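Local coordinates for glycosyl hydrolase (Rhizobium leguminosarum bv. trifolii, PDB 5NDX), which probably hydrolyses O-glycosidic bonds as an alpha-L-iduronidase, the bacterial orthologue of the human enzyme, at residues A[564-574]-A[597-608]; A[549-558]-A[586-596]. The protein carries 2 engineered substitutions. All blocks are in the same frame, centred on the assembly; numbering follows the deposited sequence.

Overall arrangement
Both contacts lie in the C-terminal beta sandwich, whose strand order fits a fibronectin type III domain. Their centres are about 9 Å apart. Contact 2 joins strands 549-557 and 590-594 of a three-stranded antiparallel sheet. Contact 1 joins strands 566-572 and 601-607 of a four-stranded one. Along the chain the strands run 549-557, 566-572, 590-594, 601-607, so the chain passes back and forth between the two sheets. The sheets pack face to face. They are also tied by polar bonds, such as Tyr602 OH to His593 ND1 at 2.7 Å. Both contacts lie away from the ligand pockets and form the body of this domain.

Contact 1. Residues A[564-574]-A[597-608]; sequences AIFYDVLVSTD and PEGVRYAVCARD. Engineered in segment 597-608: Glu598 (natural residue Gln). Unlike the reference sequence in segment 597-608: Arg607 (reference His). With SO4 (sulfate ion), chain G.
The side chains of Val571 and Tyr602 run alongside each other on the same face of the strand pair. CG2 of Val571 approaches the tyrosine ring obliquely, 3.3 Å from CE1 of Tyr602, a tight fit. The other branch, CG1 of Val571, packs against CG at the outer end of the Pro597 ring, 3.9 Å away. Val600 CG2 lies over a face of the Tyr602 ring, offset toward its rim. Further along this side of the strand pair, CE1 of Tyr567 reaches CB of Ala606 at 3.8 Å, and Val569 meets Val604. This side looks onto strands 549-557 and 590-594, where the Tyr567 ring meets Trp556 edge-to-face.

On the other face, the side chains of Asp568 and Arg607 cross obliquely, their carboxylate and guanidinium planes 51° apart. NE of Arg607 makes a weak bond to OD2 of Asp568 at 3.3 Å, part of a salt bridge. With chi2 at -153° and chi3 at -171° the Arg607 chain is stretched out, bringing NH1 and NH2 to a sulfate ion, probably from the crystallisation liquor. NH1 of Arg607 binds sulfate O2 at 2.8 Å, and its NH2 binds sulfate O3 at 2.6 Å. CD1 of Leu570 packs on SG of Cys605, which forms a disulfide with Cys617.

Antiparallel backbone bonds join the strands from Phe566 with Arg607 to Ser572 with Arg601. Beyond them, OG1 of Thr573 donates to O of the engineered Glu598 at 2.9 Å. The pair thus has a mostly apolar inner face and a mixed outer one, where Asp568 probably offsets the guanidinium charge and the outward NH1 and NH2 edge can take up an anion.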
loop_
_atom_site.group_PDB
_atom_site.type_symbol
_atom_site.label_atom_id
_atom_site.label_comp_id
_atom_site.label_asym_id
_atom_site.label_seq_id
_atom_site.Cartn_x
_atom_site.Cartn_y
_atom_site.Cartn_z
ATOM N N ALA A 564 -17.052 6.892 -3.298
ATOM C CA ALA A 564 -17.137 8.324 -2.996
ATOM C C ALA A 564 -17.866 8.620 -1.667
ATOM O O ALA A 564 -18.708 9.518 -1.582
ATOM C CB ALA A 564 -17.792 9.079 -4.135
ATOM N N ILE A 565 -17.525 7.826 -0.651
ATOM C CA ILE A 565 -17.934 8.047 0.728
ATOM C C ILE A 565 -16.829 8.706 1.537
ATOM O O ILE A 565 -15.678 8.260 1.497
ATOM C CB ILE A 565 -18.312 6.726 1.413
ATOM C CG1 ILE A 565 -19.404 6.008 0.609
ATOM C CG2 ILE A 565 -18.828 6.996 2.825
ATOM C CD1 ILE A 565 -20.738 6.778 0.426
ATOM N N PHE A 566 -17.197 9.759 2.257
ATOM C CA PHE A 566 -16.318 10.522 3.118
ATOM C C PHE A 566 -16.793 10.487 4.572
ATOM O O PHE A 566 -17.998 10.501 4.823
ATOM C CB PHE A 566 -16.347 11.976 2.640
ATOM C CG PHE A 566 -15.895 12.125 1.230
ATOM C CD1 PHE A 566 -16.787 12.041 0.194
ATOM C CD2 PHE A 566 -14.543 12.286 0.950
ATOM C CE1 PHE A 566 -16.360 12.182 -1.109
ATOM C CE2 PHE A 566 -14.121 12.433 -0.359
ATOM C CZ PHE A 566 -15.029 12.363 -1.381
ATOM N N TYR A 567 -15.874 10.467 5.528
ATOM C CA TYR A 567 -16.232 10.354 6.955
ATOM C C TYR A 567 -15.909 11.654 7.681
ATOM O O TYR A 567 -14.924 12.364 7.353
ATOM C CB TYR A 567 -15.540 9.152 7.622
ATOM C CG TYR A 567 -15.843 7.867 6.931
ATOM C CD1 TYR A 567 -17.004 7.143 7.214
ATOM C CD2 TYR A 567 -15.040 7.412 5.903
ATOM C CE1 TYR A 567 -17.311 5.971 6.501
ATOM C CE2 TYR A 567 -15.335 6.248 5.196
ATOM C CZ TYR A 567 -16.482 5.511 5.512
ATOM O OH TYR A 567 -16.753 4.363 4.776
ATOM N N ASP A 568 -16.780 11.988 8.623
ATOM C CA ASP A 568 -16.528 13.007 9.634
ATOM C C ASP A 568 -16.415 12.305 10.975
ATOM O O ASP A 568 -17.059 11.274 11.217
ATOM C CB ASP A 568 -17.721 13.935 9.713
ATOM C CG ASP A 568 -17.919 14.749 8.435
ATOM O OD1 ASP A 568 -16.944 15.026 7.696
ATOM O OD2 ASP A 568 -19.082 15.086 8.175
ATOM N N VAL A 569 -15.599 12.879 11.831
ATOM C CA VAL A 569 -15.438 12.442 13.188
ATOM C C VAL A 569 -15.961 13.545 14.056
ATOM O O VAL A 569 -15.584 14.714 13.871
ATOM C CB VAL A 569 -13.982 12.171 13.540
ATOM C CG1 VAL A 569 -13.868 11.803 15.013
ATOM C CG2 VAL A 569 -13.445 11.045 12.690
ATOM N N LEU A 570 -16.835 13.179 14.985
ATOM C CA LEU A 570 -17.411 14.124 15.935
ATOM C C LEU A 570 -17.130 13.736 17.379
ATOM O O LEU A 570 -16.812 12.597 17.694
ATOM C CB LEU A 570 -18.905 14.232 15.740
ATOM C CG LEU A 570 -19.358 14.650 14.352
ATOM C CD1 LEU A 570 -19.738 13.427 13.585
ATOM C CD2 LEU A 570 -20.594 15.526 14.461
ATOM N N VAL A 571 -17.294 14.712 18.248
ATOM C CA VAL A 571 -16.998 14.576 19.639
ATOM C C VAL A 571 -18.110 15.208 20.455
ATOM O O VAL A 571 -18.594 16.300 20.136
ATOM C CB VAL A 571 -15.654 15.218 19.962
ATOM C CG1 VAL A 571 -15.615 15.829 21.366
ATOM C CG2 VAL A 571 -14.569 14.167 19.818
ATOM N N SER A 572 -18.497 14.480 21.493
ATOM C CA SER A 572 -19.427 14.933 22.512
ATOM C C SER A 572 -18.689 14.959 23.850
ATOM O O SER A 572 -17.826 14.108 24.145
ATOM C CB SER A 572 -20.633 13.983 22.603
ATOM O OG SER A 572 -21.344 14.183 23.816
ATOM N N THR A 573 -19.044 15.940 24.668
ATOM C CA THR A 573 -18.509 16.044 26.033
ATOM C C THR A 573 -19.594 16.649 26.970
ATOM O O THR A 573 -20.285 17.560 26.534
ATOM C CB THR A 573 -17.200 16.873 25.967
ATOM O OG1 THR A 573 -16.645 17.039 27.273
ATOM C CG2 THR A 573 -17.402 18.239 25.279
ATOM N N ASP A 574 -19.907 16.124 28.162
ATOM C CA ASP A 574 -19.788 14.735 28.610
ATOM C C ASP A 574 -21.178 14.120 28.388
ATOM O O ASP A 574 -21.655 13.334 29.210
ATOM C CB ASP A 574 -19.483 14.633 30.127
ATOM C CG ASP A 574 -18.446 15.641 30.620
ATOM O OD1 ASP A 574 -18.696 16.862 30.514
ATOM O OD2 ASP A 574 -17.407 15.208 31.170
ATOM N N PRO A 597 -11.400 16.198 25.020
ATOM C CA PRO A 597 -11.910 16.756 26.275
ATOM C C PRO A 597 -12.206 15.643 27.283
ATOM O O PRO A 597 -12.114 14.459 26.964
ATOM C CB PRO A 597 -13.180 17.482 25.840
ATOM C CG PRO A 597 -13.672 16.694 24.666
ATOM C CD PRO A 597 -12.456 16.108 23.989
ATOM N N GLU A 598 -12.515 16.015 28.517
ATOM C CA GLU A 598 -12.866 15.031 29.535
ATOM C C GLU A 598 -14.221 14.390 29.251
ATOM O O GLU A 598 -15.112 15.038 28.706
ATOM C CB GLU A 598 -12.846 15.656 30.928
ATOM C CG GLU A 598 -11.435 15.884 31.458
ATOM C CD GLU A 598 -11.395 16.067 32.972
ATOM O OE1 GLU A 598 -12.028 15.271 33.721
ATOM O OE2 GLU A 598 -10.713 17.015 33.416
ATOM N N GLY A 599 -14.344 13.113 29.622
ATOM C CA GLY A 599 -15.530 12.290 29.333
ATOM C C GLY A 599 -15.877 12.342 27.847
ATOM O O GLY A 599 -17.029 12.661 27.470
ATOM N N VAL A 600 -14.851 12.116 27.012
ATOM C CA VAL A 600 -14.999 12.247 25.544
ATOM C C VAL A 600 -15.828 11.072 25.008
ATOM O O VAL A 600 -15.584 9.932 25.341
ATOM C CB VAL A 600 -13.640 12.318 24.800
ATOM C CG1 VAL A 600 -12.803 11.058 25.011
ATOM C CG2 VAL A 600 -13.846 12.591 23.308
ATOM N N ARG A 601 -16.815 11.375 24.191
ATOM C CA ARG A 601 -17.452 10.363 23.366
ATOM C C ARG A 601 -17.253 10.729 21.872
ATOM O O ARG A 601 -17.509 11.875 21.464
ATOM C CB ARG A 601 -18.939 10.270 23.726
ATOM C CG ARG A 601 -19.633 9.035 23.189
ATOM C CD ARG A 601 -21.005 8.777 23.840
ATOM N NE ARG A 601 -21.527 7.466 23.410
ATOM C CZ ARG A 601 -21.187 6.272 23.926
ATOM N NH1 ARG A 601 -20.340 6.170 24.953
ATOM N NH2 ARG A 601 -21.719 5.150 23.430
ATOM N N TYR A 602 -16.829 9.735 21.083
ATOM C CA TYR A 602 -16.576 9.858 19.645
ATOM C C TYR A 602 -17.770 9.345 18.862
ATOM O O TYR A 602 -18.455 8.460 19.321
ATOM C CB TYR A 602 -15.309 9.085 19.268
ATOM C CG TYR A 602 -14.050 9.773 19.734
ATOM C CD1 TYR A 602 -13.606 10.951 19.118
ATOM C CD2 TYR A 602 -13.316 9.270 20.797
ATOM C CE1 TYR A 602 -12.456 11.600 19.541
ATOM C CE2 TYR A 602 -12.148 9.896 21.225
ATOM C CZ TYR A 602 -11.744 11.064 20.605
ATOM O OH TYR A 602 -10.632 11.674 21.053
ATOM N N ALA A 603 -18.047 9.965 17.725
ATOM C CA ALA A 603 -19.017 9.475 16.736
ATOM C C ALA A 603 -18.401 9.626 15.319
ATOM O O ALA A 603 -17.656 10.580 15.077
ATOM C CB ALA A 603 -20.320 10.261 16.816
ATOM N N VAL A 604 -18.644 8.655 14.438
ATOM C CA VAL A 604 -18.219 8.725 13.054
ATOM C C VAL A 604 -19.458 8.636 12.161
ATOM O O VAL A 604 -20.282 7.744 12.377
ATOM C CB VAL A 604 -17.194 7.615 12.740
ATOM C CG1 VAL A 604 -16.757 7.714 11.300
ATOM C CG2 VAL A 604 -15.970 7.768 13.621
ATOM N N CYS A 605 -19.602 9.580 11.214
ATOM C CA CYS A 605 -20.688 9.632 10.237
ATOM C C CYS A 605 -20.120 9.406 8.851
ATOM O O CYS A 605 -19.025 9.866 8.566
ATOM C CB CYS A 605 -21.370 11.015 10.277
ATOM S SG CYS A 605 -21.888 11.423 11.995
ATOM N N ALA A 606 -20.857 8.724 7.984
ATOM C CA ALA A 606 -20.531 8.666 6.577
ATOM C C ALA A 606 -21.334 9.734 5.866
ATOM O O ALA A 606 -22.438 10.063 6.318
ATOM C CB ALA A 606 -20.794 7.298 5.992
ATOM N N ARG A 607 -20.727 10.332 4.831
ATOM C CA ARG A 607 -21.357 11.312 3.948
ATOM C C ARG A 607 -21.132 10.902 2.506
ATOM O O ARG A 607 -20.015 10.558 2.135
ATOM C CB ARG A 607 -20.800 12.701 4.147
ATOM C CG ARG A 607 -21.436 13.438 5.295
ATOM C CD ARG A 607 -21.398 14.950 5.105
ATOM N NE ARG A 607 -21.849 15.524 6.368
ATOM C CZ ARG A 607 -23.117 15.749 6.700
ATOM N NH1 ARG A 607 -24.102 15.530 5.837
ATOM N NH2 ARG A 607 -23.406 16.228 7.909
ATOM N N ASP A 608 -22.192 10.872 1.719
ATOM C CA ASP A 608 -22.044 10.549 0.337
ATOM C C ASP A 608 -21.738 11.838 -0.431
ATOM O O ASP A 608 -21.760 12.945 0.129
ATOM C CB ASP A 608 -23.242 9.792 -0.214
ATOM C CG ASP A 608 -24.534 10.606 -0.253
ATOM O OD1 ASP A 608 -24.504 11.848 -0.173
ATOM O OD2 ASP A 608 -25.596 9.944 -0.375
HETATM S S SO4 G . -26.693 16.739 8.580
HETATM O O1 SO4 G . -27.619 17.863 8.292
HETATM O O2 SO4 G . -26.403 16.008 7.327
HETATM O O3 SO4 G . -25.435 17.273 9.151
HETATM O O4 SO4 G . -27.316 15.811 9.553
#

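Contact 2. Residues A[549-558]-A[586-596]; sequences REERMLFWAA and LISTAFLHMSP
Trp556 lays one face of its indole over Thr589 and the start of strand 590-594. Its CG sits between the backbone N and the carbonyl carbon (chi1 65°), and a chi2 of 93° turns the ring face onto segment 586-596. From CB, the side chain leads first to the five-membered ring. CB of Thr589 stands over that ring in a CH-pi contact, 3.6 Å from its centroid and 15° off the normal. CD1 meets CB and CG2 of Thr589, and NE1 of Trp556 is 3.5 Å from this same CB. CD2 and CE3 lie near the Thr589 carbonyl, CE2 and CZ2 against its CA. At the far end, CZ3 and CH2 meet the next residue, with CH2 of Trp556 3.5 Å from N of Ala590. The ring edge also touches CD1 of Leu586 and CB of Phe591, each 4.0 Å from Trp556 CH2. Val604 of the facing sheet touches this ring too.

N of Trp556 bonds O of Thr589 at 3.2 Å. The Thr589 side chain adds a second bond, from OG1 to O of Trp556 at 2.8 Å, above the carbonyl plane, and Arg89 also bonds that oxygen. Thr589 is the centre of an inverse gamma turn. Replacing Trp556 by an alanine would probably open a gap beside Thr589 and Ala590 and leave this turn without its flat cover.

At the other end, CG of Pro596 lies over the centre of one face of the Arg552 guanidinium. NH1 of Arg552 bonds OE1 of Glu550 at 2.8 Å in a salt bridge, while OE2 of Glu550 pairs with Arg542. Four backbone bonds join Arg552 with His593 and Leu554 with Phe591. The buried Trp556 on strand 549-557, the second of the sandwich, is consistent with a fibronectin type III fold, in which a core tryptophan there is usual.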
loop_
_atom_site.group_PDB
_atom_site.type_symbol
_atom_site.label_atom_id
_atom_site.label_comp_id
_atom_site.label_asym_id
_atom_site.label_seq_id
_atom_site.Cartn_x
_atom_site.Cartn_y
_atom_site.Cartn_z
ATOM N N ARG A 549 1.324 14.929 24.966
ATOM C CA ARG A 549 -0.078 15.288 24.681
ATOM C C ARG A 549 -0.988 14.051 24.532
ATOM O O ARG A 549 -0.609 13.067 23.904
ATOM C CB ARG A 549 -0.098 16.089 23.380
ATOM C CG ARG A 549 -1.475 16.483 22.852
ATOM C CD ARG A 549 -1.391 17.174 21.481
ATOM N NE ARG A 549 -0.264 16.681 20.657
ATOM C CZ ARG A 549 0.906 17.306 20.445
ATOM N NH1 ARG A 549 1.155 18.535 20.938
ATOM N NH2 ARG A 549 1.834 16.680 19.716
ATOM N N GLU A 550 -2.205 14.117 25.071
ATOM C CA GLU A 550 -3.134 13.003 24.996
ATOM C C GLU A 550 -3.664 12.923 23.588
ATOM O O GLU A 550 -4.040 13.937 23.013
ATOM C CB GLU A 550 -4.321 13.170 25.966
ATOM C CG GLU A 550 -3.985 12.907 27.445
ATOM C CD GLU A 550 -3.701 11.446 27.727
ATOM O OE1 GLU A 550 -4.307 10.554 27.088
ATOM O OE2 GLU A 550 -2.856 11.162 28.609
ATOM N N GLU A 551 -3.671 11.727 23.024
ATOM C CA GLU A 551 -4.245 11.553 21.670
ATOM C C GLU A 551 -5.079 10.288 21.638
ATOM O O GLU A 551 -4.853 9.365 22.442
ATOM C CB GLU A 551 -3.141 11.461 20.598
ATOM C CG GLU A 551 -2.311 12.725 20.466
ATOM C CD GLU A 551 -1.186 12.653 19.433
ATOM O OE1 GLU A 551 -0.856 11.549 18.973
ATOM O OE2 GLU A 551 -0.633 13.725 19.133
ATOM N N ARG A 552 -6.002 10.234 20.688
ATOM C CA ARG A 552 -6.813 9.019 20.435
ATOM C C ARG A 552 -6.814 8.656 18.962
ATOM O O ARG A 552 -7.179 9.473 18.142
ATOM C CB ARG A 552 -8.244 9.278 20.878
ATOM C CG ARG A 552 -8.392 9.664 22.357
ATOM C CD ARG A 552 -8.043 8.507 23.298
ATOM N NE ARG A 552 -8.170 8.894 24.717
ATOM C CZ ARG A 552 -7.235 9.504 25.458
ATOM N NH1 ARG A 552 -6.034 9.822 24.984
ATOM N NH2 ARG A 552 -7.501 9.802 26.704
ATOM N N MET A 553 -6.398 7.451 18.625
ATOM C CA MET A 553 -6.501 6.930 17.295
ATOM C C MET A 553 -7.822 6.187 17.155
ATOM O O MET A 553 -8.094 5.291 17.958
ATOM C CB MET A 553 -5.360 5.973 17.017
ATOM C CG MET A 553 -5.311 5.465 15.598
ATOM S SD MET A 553 -4.925 6.881 14.519
ATOM C CE MET A 553 -5.462 6.227 12.959
ATOM N N LEU A 554 -8.608 6.565 16.143
ATOM C CA LEU A 554 -9.863 5.917 15.788
ATOM C C LEU A 554 -9.653 5.076 14.530
ATOM O O LEU A 554 -8.953 5.514 13.567
ATOM C CB LEU A 554 -10.948 6.960 15.529
ATOM C CG LEU A 554 -11.646 7.651 16.696
ATOM C CD1 LEU A 554 -10.645 8.391 17.560
ATOM C CD2 LEU A 554 -12.714 8.637 16.222
ATOM N N PHE A 555 -10.266 3.901 14.513
ATOM C CA PHE A 555 -10.245 2.960 13.377
ATOM C C PHE A 555 -11.657 2.391 13.273
ATOM O O PHE A 555 -12.261 2.114 14.291
ATOM C CB PHE A 555 -9.240 1.834 13.650
ATOM C CG PHE A 555 -9.166 0.796 12.568
ATOM C CD1 PHE A 555 -8.731 1.141 11.260
ATOM C CD2 PHE A 555 -9.470 -0.569 12.845
ATOM C CE1 PHE A 555 -8.587 0.157 10.259
ATOM C CE2 PHE A 555 -9.368 -1.552 11.840
ATOM C CZ PHE A 555 -8.918 -1.190 10.537
ATOM N N TRP A 556 -12.175 2.235 12.057
ATOM C CA TRP A 556 -13.518 1.735 11.831
ATOM C C TRP A 556 -13.575 1.064 10.482
ATOM O O TRP A 556 -12.546 0.943 9.821
ATOM C CB TRP A 556 -14.552 2.856 11.987
ATOM C CG TRP A 556 -14.494 3.953 11.024
ATOM C CD1 TRP A 556 -15.177 4.064 9.866
ATOM C CD2 TRP A 556 -13.754 5.161 11.177
ATOM N NE1 TRP A 556 -14.897 5.261 9.270
ATOM C CE2 TRP A 556 -14.026 5.958 10.053
ATOM C CE3 TRP A 556 -12.858 5.631 12.141
ATOM C CZ2 TRP A 556 -13.421 7.198 9.845
ATOM C CZ3 TRP A 556 -12.295 6.914 11.965
ATOM C CH2 TRP A 556 -12.585 7.669 10.806
ATOM N N ALA A 557 -14.752 0.617 10.066
ATOM C CA ALA A 557 -14.952 -0.031 8.778
ATOM C C ALA A 557 -16.069 0.695 8.075
ATOM O O ALA A 557 -16.936 1.264 8.727
ATOM C CB ALA A 557 -15.332 -1.534 8.994
ATOM N N ALA A 558 -16.039 0.702 6.748
ATOM C CA ALA A 558 -17.124 1.241 5.923
ATOM C C ALA A 558 -18.384 0.357 6.113
ATOM O O ALA A 558 -18.261 -0.845 6.280
ATOM C CB ALA A 558 -16.709 1.237 4.419
ATOM N N LEU A 586 -12.703 12.566 5.217
ATOM C CA LEU A 586 -11.767 11.466 5.242
ATOM C C LEU A 586 -12.239 10.454 4.261
ATOM O O LEU A 586 -13.387 9.981 4.364
ATOM C CB LEU A 586 -11.733 10.840 6.620
ATOM C CG LEU A 586 -11.235 11.760 7.730
ATOM C CD1 LEU A 586 -11.678 11.214 9.087
ATOM C CD2 LEU A 586 -9.698 11.919 7.617
ATOM N N ILE A 587 -11.393 10.021 3.349
ATOM C CA ILE A 587 -11.780 8.844 2.554
ATOM C C ILE A 587 -11.365 7.480 3.154
ATOM O O ILE A 587 -11.888 6.450 2.717
ATOM C CB ILE A 587 -11.348 8.903 1.085
ATOM C CG1 ILE A 587 -9.850 8.957 0.981
ATOM C CG2 ILE A 587 -11.981 10.087 0.386
ATOM C CD1 ILE A 587 -9.408 8.947 -0.470
ATOM N N SER A 588 -10.432 7.483 4.095
ATOM C CA SER A 588 -10.009 6.273 4.785
ATOM C C SER A 588 -10.664 6.234 6.157
ATOM O O SER A 588 -11.003 7.262 6.722
ATOM C CB SER A 588 -8.440 6.227 4.932
ATOM O OG SER A 588 -7.848 5.851 3.660
ATOM N N THR A 589 -10.792 5.040 6.701
ATOM C CA THR A 589 -11.529 4.814 7.931
ATOM C C THR A 589 -10.617 4.813 9.126
ATOM O O THR A 589 -10.567 3.855 9.867
ATOM C CB THR A 589 -12.275 3.485 7.832
ATOM O OG1 THR A 589 -11.327 2.427 7.721
ATOM C CG2 THR A 589 -13.191 3.503 6.629
ATOM N N ALA A 590 -9.926 5.936 9.319
ATOM C CA ALA A 590 -9.001 6.101 10.405
ATOM C C ALA A 590 -8.828 7.590 10.694
ATOM O O ALA A 590 -8.961 8.417 9.805
ATOM C CB ALA A 590 -7.666 5.442 10.076
ATOM N N PHE A 591 -8.637 7.932 11.959
ATOM C CA PHE A 591 -8.463 9.321 12.345
ATOM C C PHE A 591 -7.727 9.473 13.652
ATOM O O PHE A 591 -8.082 8.855 14.639
ATOM C CB PHE A 591 -9.828 10.005 12.418
ATOM C CG PHE A 591 -9.756 11.452 12.810
ATOM C CD1 PHE A 591 -9.284 12.403 11.922
ATOM C CD2 PHE A 591 -10.108 11.865 14.101
ATOM C CE1 PHE A 591 -9.219 13.770 12.283
ATOM C CE2 PHE A 591 -10.021 13.218 14.464
ATOM C CZ PHE A 591 -9.581 14.172 13.546
ATOM N N LEU A 592 -6.690 10.297 13.658
ATOM C CA LEU A 592 -5.972 10.624 14.869
ATOM C C LEU A 592 -6.538 11.916 15.482
ATOM O O LEU A 592 -6.497 12.960 14.842
ATOM C CB LEU A 592 -4.431 10.744 14.637
ATOM C CG LEU A 592 -3.932 10.960 16.089
ATOM C CD1 LEU A 592 -3.233 9.774 16.695
ATOM C CD2 LEU A 592 -3.376 12.289 16.465
ATOM N N HIS A 593 -7.111 11.845 16.698
ATOM C CA HIS A 593 -7.620 13.040 17.383
ATOM C C HIS A 593 -6.684 13.484 18.505
ATOM O O HIS A 593 -6.324 12.660 19.346
ATOM C CB HIS A 593 -8.985 12.755 18.042
ATOM C CG HIS A 593 -9.647 13.997 18.557
ATOM N ND1 HIS A 593 -10.269 14.065 19.788
ATOM C CD2 HIS A 593 -9.728 15.241 18.016
ATOM C CE1 HIS A 593 -10.767 15.282 19.953
ATOM N NE2 HIS A 593 -10.434 16.022 18.907
ATOM N N MET A 594 -6.338 14.760 18.534
ATOM C CA MET A 594 -5.439 15.365 19.528
ATOM C C MET A 594 -6.266 16.018 20.666
ATOM O O MET A 594 -7.284 16.676 20.395
ATOM C CB MET A 594 -4.570 16.444 18.845
ATOM C CG MET A 594 -3.871 16.012 17.533
ATOM S SD MET A 594 -2.983 17.335 16.630
ATOM C CE MET A 594 -1.625 17.530 17.784
ATOM N N SER A 595 -5.823 15.844 21.907
ATOM C CA SER A 595 -6.395 16.541 23.086
ATOM C C SER A 595 -7.898 16.333 23.247
ATOM O O SER A 595 -8.666 17.262 23.109
ATOM C CB SER A 595 -6.058 18.032 22.993
ATOM O OG SER A 595 -4.647 18.168 22.881
ATOM N N PRO A 596 -8.325 15.099 23.482
ATOM C CA PRO A 596 -9.739 14.908 23.734
ATOM C C PRO A 596 -10.184 15.643 25.009
ATOM O O PRO A 596 -9.421 15.686 25.964
ATOM C CB PRO A 596 -9.854 13.402 23.965
ATOM C CG PRO A 596 -8.517 12.982 24.420
ATOM C CD PRO A 596 -7.556 13.869 23.695
#